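Uncharacterized protein (Legionella pneumophila subsp. pneumophila, PDB 4WRP) is of unknown function but appears to be a Legionella effector, represented here by its C-terminal DUF5617 domain, which is built from helices. Local coordinates at residues A[17-21]-A[40-45]. Sequence-based numbering, arbitrary orientation.
Sequences FQEIM and AIRTVL
The Phe17 ring meets Ile41 edge-on: Ile41 CG2 lies near the ring plane, 3.9 Å from Phe17 CZ. At the neighbouring corner, Leu45 CD2 comes in obliquely, 3.9 Å from Phe17 CE1, and Val44 CG1 does the same slightly farther off. Met21 CG of the same helix rests over one face of the ring, 3.4 Å from the plane and nearer the rim than the centre. With CG anti to the backbone N (chi1 173°), the ring is placed between the two helices, where its far end reaches helix 34-49. Met21, present as selenomethionine, is bent at chi2 and chi3, which folds its end toward helix 34-49: the Met21 and Val44 side chains pass each other in opposite directions, with SE 3.7 Å from Val44 CG2, and CE sits 3.8 Å from Ile41 CG1 and brushes Ala40. This is apolar packing of two helices in an all-helical domain, their local axes 11.0 Å apart at 128°. Val44 is directed toward segment 17-21, its two methyls set against Ile20 CG2, with CG1 the nearer at 3.8 Å. Helix 90-98 adds Leu97 against Phe17 and Leu45, and Leu93 and Val94 against Ile41, while Trp13 stacks on the Phe17 ring.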
loop_
_atom_site.group_PDB
_atom_site.type_symbol
_atom_site.label_atom_id
_atom_site.label_comp_id
_atom_site.label_asym_id
_atom_site.label_seq_id
_atom_site.Cartn_x
_atom_site.Cartn_y
_atom_site.Cartn_z
ATOM N N PHE A 17 4.322 -2.068 8.091
ATOM C CA PHE A 17 5.357 -2.004 7.131
ATOM C C PHE A 17 6.563 -1.361 7.750
ATOM O O PHE A 17 7.694 -1.849 7.519
ATOM C CB PHE A 17 4.920 -1.207 5.894
ATOM C CG PHE A 17 6.004 -0.966 4.927
ATOM C CD1 PHE A 17 6.481 -2.012 4.117
ATOM C CD2 PHE A 17 6.534 0.309 4.770
ATOM C CE1 PHE A 17 7.492 -1.792 3.211
ATOM C CE2 PHE A 17 7.539 0.514 3.866
ATOM C CZ PHE A 17 8.030 -0.528 3.100
ATOM N N GLN A 18 6.387 -0.267 8.491
ATOM C CA GLN A 18 7.568 0.333 9.098
ATOM C C GLN A 18 8.205 -0.578 10.144
ATOM O O GLN A 18 9.437 -0.585 10.304
ATOM C CB GLN A 18 7.318 1.738 9.671
ATOM C CG GLN A 18 6.366 1.824 10.827
ATOM C CD GLN A 18 7.006 1.555 12.153
ATOM O OE1 GLN A 18 8.205 1.736 12.337
ATOM N NE2 GLN A 18 6.208 1.072 13.084
ATOM N N GLU A 19 7.397 -1.355 10.844
ATOM C CA GLU A 19 7.951 -2.275 11.828
ATOM C C GLU A 19 8.770 -3.300 11.080
ATOM O O GLU A 19 9.916 -3.556 11.427
ATOM C CB GLU A 19 6.884 -2.960 12.691
ATOM C CG GLU A 19 7.514 -4.029 13.605
ATOM C CD GLU A 19 6.591 -4.588 14.682
ATOM O OE1 GLU A 19 5.578 -3.934 15.024
ATOM O OE2 GLU A 19 6.901 -5.686 15.223
ATOM N N ILE A 20 8.224 -3.841 10.009
ATOM C CA ILE A 20 8.995 -4.789 9.191
ATOM C C ILE A 20 10.306 -4.206 8.653
ATOM O O ILE A 20 11.346 -4.833 8.785
ATOM C CB ILE A 20 8.150 -5.386 8.021
ATOM C CG1 ILE A 20 7.053 -6.281 8.596
ATOM C CG2 ILE A 20 9.016 -6.261 7.157
ATOM C CD1 ILE A 20 5.869 -6.512 7.673
HETATM N N MSE A 21 10.285 -3.009 8.056
HETATM C CA MSE A 21 11.484 -2.480 7.452
HETATM C C MSE A 21 12.534 -2.118 8.505
HETATM O O MSE A 21 13.685 -2.088 8.172
HETATM C CB MSE A 21 11.239 -1.222 6.619
HETATM C CG MSE A 21 10.304 -1.476 5.442
HETATM SE SE MSE A 21 10.767 -3.100 4.459
HETATM C CE MSE A 21 12.681 -2.927 4.122
ATOM N N ALA A 40 15.304 -4.415 -0.786
ATOM C CA ALA A 40 14.765 -4.951 0.455
ATOM C C ALA A 40 13.277 -4.610 0.604
ATOM O O ALA A 40 12.464 -5.468 0.960
ATOM C CB ALA A 40 15.571 -4.414 1.659
ATOM N N ILE A 41 12.917 -3.370 0.253
ATOM C CA ILE A 41 11.528 -2.969 0.282
ATOM C C ILE A 41 10.750 -3.770 -0.742
ATOM O O ILE A 41 9.644 -4.257 -0.489
ATOM C CB ILE A 41 11.389 -1.467 -0.035
ATOM C CG1 ILE A 41 11.953 -0.668 1.130
ATOM C CG2 ILE A 41 9.922 -1.097 -0.264
ATOM C CD1 ILE A 41 12.159 0.790 0.826
ATOM N N ARG A 42 11.310 -3.901 -1.919
ATOM C CA ARG A 42 10.622 -4.707 -2.958
ATOM C C ARG A 42 10.327 -6.136 -2.492
ATOM O O ARG A 42 9.210 -6.682 -2.662
ATOM C CB ARG A 42 11.455 -4.754 -4.215
ATOM C CG ARG A 42 10.692 -5.441 -5.356
ATOM C CD ARG A 42 11.585 -6.034 -6.428
ATOM N NE ARG A 42 10.723 -6.642 -7.471
ATOM C CZ ARG A 42 10.133 -7.839 -7.379
ATOM N NH1 ARG A 42 10.321 -8.603 -6.303
ATOM N NH2 ARG A 42 9.351 -8.305 -8.379
ATOM N N THR A 43 11.328 -6.744 -1.868
ATOM C CA THR A 43 11.156 -8.082 -1.302
ATOM C C THR A 43 9.985 -8.197 -0.336
ATOM O O THR A 43 9.157 -9.104 -0.449
ATOM C CB THR A 43 12.461 -8.560 -0.645
ATOM O OG1 THR A 43 13.454 -8.542 -1.665
ATOM C CG2 THR A 43 12.313 -9.967 -0.166
ATOM N N VAL A 44 9.913 -7.246 0.587
ATOM C CA VAL A 44 8.867 -7.234 1.571
ATOM C C VAL A 44 7.493 -6.988 0.939
ATOM O O VAL A 44 6.495 -7.604 1.330
ATOM C CB VAL A 44 9.194 -6.167 2.629
ATOM C CG1 VAL A 44 8.007 -5.875 3.514
ATOM C CG2 VAL A 44 10.410 -6.653 3.427
ATOM N N LEU A 45 7.419 -6.057 0.008
ATOM C CA LEU A 45 6.147 -5.817 -0.701
ATOM C C LEU A 45 5.739 -7.031 -1.510
ATOM O O LEU A 45 4.571 -7.393 -1.548
ATOM C CB LEU A 45 6.262 -4.592 -1.621
ATOM C CG LEU A 45 6.592 -3.261 -0.991
ATOM C CD1 LEU A 45 6.668 -2.254 -2.161
ATOM C CD2 LEU A 45 5.567 -2.840 0.028
#